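Local structure of p800 reaction center core protein (5V8K) at residues W532-R546 and A572-F586. The protein forms the homodimeric core of a photosynthetic reaction center, binding the bacteriochlorophylls and other pigments that capture light and drive charge separation, and a [4Fe-4S] cluster. Sequence-based numbering, arbitrary orientation.
With AOH (8(1)-OH-Chlorophyll aF), chain E.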
loop_
_atom_site.group_PDB
_atom_site.type_symbol
_atom_site.label_atom_id
_atom_site.label_comp_id
_atom_site.label_asym_id
_atom_site.label_seq_id
_atom_site.Cartn_x
_atom_site.Cartn_y
_atom_site.Cartn_z
ATOM N N TRP A 532 5.496 6.670 -0.725
ATOM C CA TRP A 532 4.952 5.497 -1.409
ATOM C C TRP A 532 3.442 5.622 -1.564
ATOM O O TRP A 532 2.890 5.403 -2.641
ATOM C CB TRP A 532 5.320 4.253 -0.617
ATOM C CG TRP A 532 4.917 2.950 -1.163
ATOM C CD1 TRP A 532 5.569 2.241 -2.106
ATOM C CD2 TRP A 532 3.788 2.168 -0.777
ATOM N NE1 TRP A 532 4.920 1.059 -2.352
ATOM C CE2 TRP A 532 3.816 0.991 -1.545
ATOM C CE3 TRP A 532 2.777 2.332 0.160
ATOM C CZ2 TRP A 532 2.886 -0.025 -1.384
ATOM C CZ3 TRP A 532 1.843 1.301 0.331
ATOM C CH2 TRP A 532 1.897 0.157 -0.443
ATOM N N ALA A 533 2.762 5.997 -0.485
ATOM C CA ALA A 533 1.328 6.208 -0.530
ATOM C C ALA A 533 0.956 7.239 -1.586
ATOM O O ALA A 533 -0.001 7.056 -2.355
ATOM C CB ALA A 533 0.844 6.647 0.847
ATOM N N PHE A 534 1.709 8.318 -1.648
ATOM C CA PHE A 534 1.386 9.390 -2.570
ATOM C C PHE A 534 1.495 8.939 -4.021
ATOM O O PHE A 534 0.746 9.447 -4.878
ATOM C CB PHE A 534 2.273 10.603 -2.251
ATOM C CG PHE A 534 1.779 11.872 -2.864
ATOM C CD1 PHE A 534 0.853 12.671 -2.213
ATOM C CD2 PHE A 534 2.218 12.258 -4.111
ATOM C CE1 PHE A 534 0.355 13.843 -2.835
ATOM C CE2 PHE A 534 1.739 13.412 -4.703
ATOM C CZ PHE A 534 0.804 14.190 -4.046
ATOM N N THR A 535 2.386 7.982 -4.328
ATOM C CA THR A 535 2.470 7.508 -5.697
ATOM C C THR A 535 1.147 6.932 -6.186
ATOM O O THR A 535 0.910 6.899 -7.402
ATOM C CB THR A 535 3.562 6.472 -5.914
ATOM O OG1 THR A 535 3.236 5.220 -5.291
ATOM C CG2 THR A 535 4.866 6.987 -5.437
ATOM N N PHE A 536 0.291 6.454 -5.276
ATOM C CA PHE A 536 -1.012 5.957 -5.709
ATOM C C PHE A 536 -1.768 7.030 -6.471
ATOM O O PHE A 536 -2.512 6.727 -7.408
ATOM C CB PHE A 536 -1.901 5.510 -4.533
ATOM C CG PHE A 536 -1.368 4.376 -3.685
ATOM C CD1 PHE A 536 -0.136 3.831 -3.889
ATOM C CD2 PHE A 536 -2.151 3.879 -2.630
ATOM C CE1 PHE A 536 0.338 2.810 -3.062
ATOM C CE2 PHE A 536 -1.707 2.844 -1.810
ATOM C CZ PHE A 536 -0.450 2.317 -2.016
ATOM N N SER A 537 -1.660 8.284 -6.015
ATOM C CA SER A 537 -2.357 9.402 -6.635
ATOM C C SER A 537 -1.883 9.625 -8.075
ATOM O O SER A 537 -2.639 10.151 -8.893
ATOM C CB SER A 537 -2.185 10.682 -5.779
ATOM O OG SER A 537 -0.926 11.345 -5.925
ATOM N N MET A 538 -0.708 9.140 -8.416
ATOM C CA MET A 538 -0.161 9.211 -9.763
ATOM C C MET A 538 -0.360 7.925 -10.562
ATOM O O MET A 538 -0.294 7.965 -11.795
ATOM C CB MET A 538 1.350 9.466 -9.725
ATOM C CG MET A 538 1.789 10.813 -9.165
ATOM S SD MET A 538 3.559 10.801 -8.765
ATOM C CE MET A 538 4.117 9.952 -10.160
ATOM N N LEU A 539 -0.495 6.776 -9.896
ATOM C CA LEU A 539 -0.594 5.507 -10.592
ATOM C C LEU A 539 -2.033 5.018 -10.753
ATOM O O LEU A 539 -2.302 4.267 -11.692
ATOM C CB LEU A 539 0.234 4.437 -9.879
ATOM C CG LEU A 539 1.730 4.730 -9.849
ATOM C CD1 LEU A 539 2.466 3.922 -8.846
ATOM C CD2 LEU A 539 2.349 4.466 -11.194
ATOM N N PHE A 540 -2.961 5.417 -9.873
ATOM C CA PHE A 540 -4.353 5.057 -10.046
ATOM C C PHE A 540 -4.947 5.717 -11.288
ATOM O O PHE A 540 -4.437 6.723 -11.811
ATOM C CB PHE A 540 -5.193 5.480 -8.839
ATOM C CG PHE A 540 -5.108 4.547 -7.645
ATOM C CD1 PHE A 540 -4.004 3.761 -7.431
ATOM C CD2 PHE A 540 -6.139 4.499 -6.738
ATOM C CE1 PHE A 540 -3.915 2.947 -6.327
ATOM C CE2 PHE A 540 -6.072 3.714 -5.617
ATOM C CZ PHE A 540 -4.974 2.914 -5.402
ATOM N N GLN A 541 -6.051 5.127 -11.760
ATOM C CA GLN A 541 -6.874 5.657 -12.856
ATOM C C GLN A 541 -7.606 6.930 -12.445
ATOM O O GLN A 541 -8.838 6.931 -12.341
ATOM C CB GLN A 541 -7.903 4.608 -13.298
ATOM C CG GLN A 541 -7.326 3.428 -14.018
ATOM C CD GLN A 541 -8.304 2.285 -14.085
ATOM O OE1 GLN A 541 -9.486 2.509 -14.284
ATOM N NE2 GLN A 541 -7.823 1.061 -13.913
ATOM N N TYR A 542 -6.869 8.011 -12.170
ATOM C CA TYR A 542 -7.484 9.204 -11.603
ATOM C C TYR A 542 -6.822 10.493 -12.096
ATOM O O TYR A 542 -6.937 11.540 -11.447
ATOM C CB TYR A 542 -7.456 9.125 -10.074
ATOM C CG TYR A 542 -8.760 8.605 -9.496
ATOM C CD1 TYR A 542 -9.843 9.438 -9.326
ATOM C CD2 TYR A 542 -8.895 7.276 -9.121
ATOM C CE1 TYR A 542 -11.041 8.978 -8.847
ATOM C CE2 TYR A 542 -10.098 6.783 -8.630
ATOM C CZ TYR A 542 -11.166 7.637 -8.477
ATOM O OH TYR A 542 -12.360 7.159 -7.980
ATOM N N ARG A 543 -6.174 10.454 -13.257
ATOM C CA ARG A 543 -5.431 11.621 -13.699
ATOM C C ARG A 543 -6.350 12.781 -14.049
ATOM O O ARG A 543 -6.024 13.940 -13.771
ATOM C CB ARG A 543 -4.580 11.263 -14.889
ATOM C CG ARG A 543 -3.520 12.348 -15.180
ATOM C CD ARG A 543 -3.995 13.366 -16.213
ATOM N NE ARG A 543 -3.073 14.488 -16.322
ATOM C CZ ARG A 543 -3.231 15.482 -17.182
ATOM N NH1 ARG A 543 -4.281 15.489 -17.980
ATOM N NH2 ARG A 543 -2.357 16.467 -17.235
ATOM N N GLY A 544 -7.474 12.503 -14.710
ATOM C CA GLY A 544 -8.405 13.567 -15.040
ATOM C C GLY A 544 -8.952 14.281 -13.823
ATOM O O GLY A 544 -9.108 15.508 -13.822
ATOM N N SER A 545 -9.288 13.524 -12.776
ATOM C CA SER A 545 -9.714 14.131 -11.521
ATOM C C SER A 545 -8.717 15.191 -11.062
ATOM O O SER A 545 -9.099 16.302 -10.679
ATOM C CB SER A 545 -9.860 13.056 -10.450
ATOM O OG SER A 545 -10.317 13.645 -9.261
ATOM N N ARG A 546 -7.429 14.836 -11.067
ATOM C CA ARG A 546 -6.383 15.721 -10.582
ATOM C C ARG A 546 -6.195 16.951 -11.474
ATOM O O ARG A 546 -5.964 18.054 -10.976
ATOM C CB ARG A 546 -5.085 14.922 -10.476
ATOM C CG ARG A 546 -5.123 13.901 -9.334
ATOM C CD ARG A 546 -4.077 12.804 -9.489
ATOM N NE ARG A 546 -2.792 13.253 -10.022
ATOM C CZ ARG A 546 -2.159 12.683 -11.040
ATOM N NH1 ARG A 546 -1.016 13.191 -11.476
ATOM N NH2 ARG A 546 -2.657 11.627 -11.661
ATOM N N ALA A 572 -1.984 18.853 -13.853
ATOM C CA ALA A 572 -1.524 17.637 -13.206
ATOM C C ALA A 572 -0.459 16.992 -14.081
ATOM O O ALA A 572 -0.413 17.181 -15.302
ATOM C CB ALA A 572 -2.693 16.679 -12.959
ATOM N N LEU A 573 0.432 16.259 -13.444
ATOM C CA LEU A 573 1.294 15.359 -14.184
ATOM C C LEU A 573 0.447 14.537 -15.158
ATOM O O LEU A 573 -0.670 14.124 -14.835
ATOM C CB LEU A 573 2.029 14.444 -13.219
ATOM C CG LEU A 573 2.942 15.103 -12.190
ATOM C CD1 LEU A 573 3.255 14.049 -11.214
ATOM C CD2 LEU A 573 4.156 15.555 -12.836
ATOM N N SER A 574 0.964 14.340 -16.362
ATOM C CA SER A 574 0.274 13.601 -17.405
ATOM C C SER A 574 0.324 12.107 -17.120
ATOM O O SER A 574 1.015 11.649 -16.212
ATOM C CB SER A 574 0.897 13.895 -18.765
ATOM O OG SER A 574 2.231 13.407 -18.844
ATOM N N LEU A 575 -0.443 11.338 -17.901
ATOM C CA LEU A 575 -0.423 9.884 -17.759
ATOM C C LEU A 575 1.005 9.379 -17.823
ATOM O O LEU A 575 1.448 8.638 -16.946
ATOM C CB LEU A 575 -1.273 9.202 -18.846
ATOM C CG LEU A 575 -2.784 9.468 -18.806
ATOM C CD1 LEU A 575 -3.416 8.826 -19.964
ATOM C CD2 LEU A 575 -3.453 8.938 -17.501
ATOM N N LYS A 576 1.741 9.786 -18.858
ATOM C CA LYS A 576 3.099 9.296 -19.081
ATOM C C LYS A 576 4.053 9.716 -17.967
ATOM O O LYS A 576 4.857 8.900 -17.495
ATOM C CB LYS A 576 3.619 9.801 -20.426
ATOM C CG LYS A 576 2.851 9.287 -21.575
ATOM C CD LYS A 576 3.145 10.041 -22.867
ATOM C CE LYS A 576 4.381 9.534 -23.518
ATOM N NZ LYS A 576 4.411 9.945 -24.921
ATOM N N GLU A 577 3.987 10.987 -17.546
ATOM C CA GLU A 577 4.879 11.481 -16.497
ATOM C C GLU A 577 4.572 10.808 -15.177
ATOM O O GLU A 577 5.483 10.377 -14.460
ATOM C CB GLU A 577 4.759 13.003 -16.317
ATOM C CG GLU A 577 5.064 13.832 -17.511
ATOM C CD GLU A 577 4.586 15.287 -17.389
ATOM O OE1 GLU A 577 3.597 15.570 -16.673
ATOM O OE2 GLU A 577 5.193 16.158 -18.055
ATOM N N GLY A 578 3.290 10.741 -14.828
ATOM C CA GLY A 578 2.896 10.182 -13.547
ATOM C C GLY A 578 3.193 8.702 -13.429
ATOM O O GLY A 578 3.505 8.214 -12.345
ATOM N N LYS A 579 3.173 7.982 -14.546
ATOM C CA LYS A 579 3.500 6.560 -14.502
ATOM C C LYS A 579 4.996 6.350 -14.324
ATOM O O LYS A 579 5.415 5.486 -13.549
ATOM C CB LYS A 579 2.982 5.853 -15.763
ATOM C CG LYS A 579 1.777 5.013 -15.516
ATOM C CD LYS A 579 0.818 4.947 -16.688
ATOM C CE LYS A 579 1.457 4.530 -17.999
ATOM N NZ LYS A 579 0.359 3.922 -18.901
ATOM N N ALA A 580 5.814 7.150 -15.015
ATOM C CA ALA A 580 7.267 7.063 -14.873
ATOM C C ALA A 580 7.727 7.443 -13.461
ATOM O O ALA A 580 8.538 6.738 -12.840
ATOM C CB ALA A 580 7.970 7.964 -15.887
ATOM N N ILE A 581 7.223 8.562 -12.944
ATOM C CA ILE A 581 7.632 9.054 -11.626
ATOM C C ILE A 581 7.030 8.173 -10.531
ATOM O O ILE A 581 7.674 7.865 -9.517
ATOM C CB ILE A 581 7.202 10.524 -11.458
ATOM C CG1 ILE A 581 7.968 11.403 -12.429
ATOM C CG2 ILE A 581 7.398 11.004 -10.004
ATOM C CD1 ILE A 581 7.411 12.822 -12.558
ATOM N N GLY A 582 5.787 7.741 -10.741
ATOM C CA GLY A 582 5.135 6.888 -9.765
ATOM C C GLY A 582 5.823 5.554 -9.646
ATOM O O GLY A 582 6.021 5.045 -8.541
ATOM N N CYS A 583 6.215 4.971 -10.770
ATOM C CA CYS A 583 6.915 3.702 -10.713
ATOM C C CYS A 583 8.273 3.872 -10.048
ATOM O O CYS A 583 8.631 3.100 -9.159
ATOM C CB CYS A 583 7.047 3.107 -12.115
ATOM S SG CYS A 583 8.072 1.607 -12.211
ATOM N N PHE A 584 9.038 4.880 -10.472
ATOM C CA PHE A 584 10.348 5.143 -9.887
ATOM C C PHE A 584 10.258 5.265 -8.368
ATOM O O PHE A 584 11.007 4.611 -7.638
ATOM C CB PHE A 584 10.974 6.420 -10.478
ATOM C CG PHE A 584 12.246 6.784 -9.814
ATOM C CD1 PHE A 584 13.416 6.131 -10.161
ATOM C CD2 PHE A 584 12.272 7.699 -8.789
ATOM C CE1 PHE A 584 14.599 6.418 -9.544
ATOM C CE2 PHE A 584 13.478 7.989 -8.154
ATOM C CZ PHE A 584 14.640 7.335 -8.550
ATOM N N LEU A 585 9.347 6.104 -7.873
ATOM C CA LEU A 585 9.234 6.330 -6.442
ATOM C C LEU A 585 8.606 5.161 -5.677
ATOM O O LEU A 585 8.933 4.960 -4.503
ATOM C CB LEU A 585 8.434 7.602 -6.184
ATOM C CG LEU A 585 9.116 8.915 -6.525
ATOM C CD1 LEU A 585 8.131 10.046 -6.281
ATOM C CD2 LEU A 585 10.401 9.142 -5.696
ATOM N N PHE A 586 7.663 4.437 -6.290
ATOM C CA PHE A 586 7.064 3.280 -5.644
ATOM C C PHE A 586 8.141 2.239 -5.365
ATOM O O PHE A 586 8.324 1.793 -4.224
ATOM C CB PHE A 586 5.940 2.728 -6.567
ATOM C CG PHE A 586 5.159 1.633 -5.999
ATOM C CD1 PHE A 586 5.670 0.374 -5.900
ATOM C CD2 PHE A 586 3.869 1.858 -5.604
ATOM C CE1 PHE A 586 4.905 -0.679 -5.409
ATOM C CE2 PHE A 586 3.067 0.826 -5.120
ATOM C CZ PHE A 586 3.607 -0.455 -5.010
HETATM C C1 AOH E . -5.848 20.366 0.566
HETATM C C2 AOH E . -4.549 19.648 0.813
HETATM C C3 AOH E . -4.349 18.805 1.818
HETATM C C4 AOH E . -5.405 18.512 2.807
HETATM C C5 AOH E . -2.986 18.199 1.971
HETATM C C6 AOH E . -2.138 18.988 2.962
HETATM C C7 AOH E . -0.945 18.102 3.237
HETATM C C8 AOH E . 0.019 18.457 4.080
HETATM C C9 AOH E . -0.048 19.809 4.726
HETATM C C10 AOH E . 1.217 17.558 4.251
HETATM C C11 AOH E . 1.171 16.381 5.195
HETATM C C15 AOH E . 2.095 14.255 7.025
HETATM C C14 AOH E . 4.448 14.358 5.953
HETATM C C13 AOH E . 3.029 14.865 6.028
HETATM C C12 AOH E . 2.590 15.833 5.200
HETATM N NB AOH E . -3.330 13.038 -1.454
HETATM N ND AOH E . -5.696 12.982 -4.756
HETATM C C1A AOH E . -5.493 15.876 -3.764
HETATM C C1B AOH E . -2.898 14.114 -0.763
HETATM C C1C AOH E . -3.723 10.194 -2.384
HETATM C C1D AOH E . -6.120 11.960 -5.513
HETATM C C2A AOH E . -5.663 17.285 -3.271
HETATM C C2B AOH E . -2.001 13.774 0.246
HETATM C C2C AOH E . -3.963 8.855 -2.660
HETATM C C2D AOH E . -6.937 12.410 -6.534
HETATM C C3A AOH E . -4.508 17.278 -2.270
HETATM C C3B AOH E . -1.916 12.388 0.173
HETATM C C3C AOH E . -4.766 8.834 -3.783
HETATM C C3D AOH E . -7.016 13.789 -6.373
HETATM C C4A AOH E . -4.116 15.832 -2.097
HETATM C C4B AOH E . -2.763 11.972 -0.853
HETATM C C4C AOH E . -4.955 10.189 -4.101
HETATM C C4D AOH E . -6.273 14.125 -5.243
HETATM C CAA AOH E . -7.056 17.519 -2.705
HETATM C CAB AOH E . -1.007 11.704 1.077
HETATM C CAC AOH E . -5.311 7.615 -4.392
HETATM C CAD AOH E . -7.726 15.043 -6.750
HETATM C CBA AOH E . -7.350 19.014 -2.579
HETATM C CBB AOH E . -0.532 10.499 0.968
HETATM C CBC AOH E . -5.111 7.503 -5.868
HETATM C CBD AOH E . -7.214 16.149 -5.885
HETATM C CED AOH E . -4.607 18.158 -7.912
HETATM C CGA AOH E . -7.260 19.532 -1.174
HETATM C CGD AOH E . -6.562 17.216 -6.727
HETATM C CHA AOH E . -6.282 15.491 -4.955
HETATM C CHB AOH E . -3.313 15.506 -1.080
HETATM C CHC AOH E . -2.904 10.579 -1.244
HETATM C CHD AOH E . -5.771 10.550 -5.246
HETATM C CMA AOH E . -3.304 18.079 -2.748
HETATM C CMB AOH E . -1.262 14.674 1.210
HETATM C CMC AOH E . -3.481 7.664 -1.881
HETATM C CMD AOH E . -7.548 11.520 -7.579
HETATM N NA AOH E . -4.680 15.090 -3.064
HETATM N NC AOH E . -4.295 11.015 -3.273
HETATM O O1 AOH E . -6.736 7.522 -4.142
HETATM O O1A AOH E . -7.765 18.937 -0.231
HETATM O O1D AOH E . -7.142 18.250 -7.010
HETATM O O2A AOH E . -6.108 20.254 -0.828
HETATM O O2D AOH E . -5.214 17.047 -7.215
HETATM O OBD AOH E . -8.326 15.096 -7.880
HETATM MG MG AOH E . -4.331 13.088 -3.250
HETATM O O HOH W 1 -0.310 9.004 -14.494
HETATM O O HOH W 2 -0.499 11.312 -13.668
HETATM O O HOH W 3 -2.409 13.345 -4.633
#
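Arg543 reaches across to the turn ahead of helix 575-599 and gives two hydrogen bonds to backbone oxygens, NE to Leu573 O at 2.8 Å and NH2 to Ala572 O at 2.8 Å. Both oxygens lie near the guanidinium plane, though the donors stand above the carbonyl planes. The chain bends at chi2 (-94°), which turns the guanidinium edge toward these carbonyls. A leucine here would probably cost both oxygens their arginine donor and leave the turn freer to shift. Ser574 and Glu577 close a capping box, Ser574 N giving to Glu577 OE1 and Glu577 N to Ser574 OG, which also bonds the bound phospholipid. Water fills in between the backbones: one molecule is hydrogen-bonded to Met538 O and Leu575 O, while a second accepts from Arg546 NH1 (2.9 Å) and also bonds Ser574 O.

Deeper in the membrane, Trp532 NE1 sits 3.2 Å above the centre of the Phe586 ring, and Thr535 OG1 is turned back to Trp532 O (2.7 Å). Leu539 fits as a knob among Gly578, Gly582, Cys583 and Phe586. On its far side helix 520-539 lines the chlorophyll pocket, whose magnesium is bound by a water, while Ser545 OG donates to OBD of the pigment. The axes of 532-539 and 575-586 run nearly antiparallel and come within 8.5 Å; helix 437-447 packs on Leu539 and Cys583, and the second subunit meets the 540-542 turn.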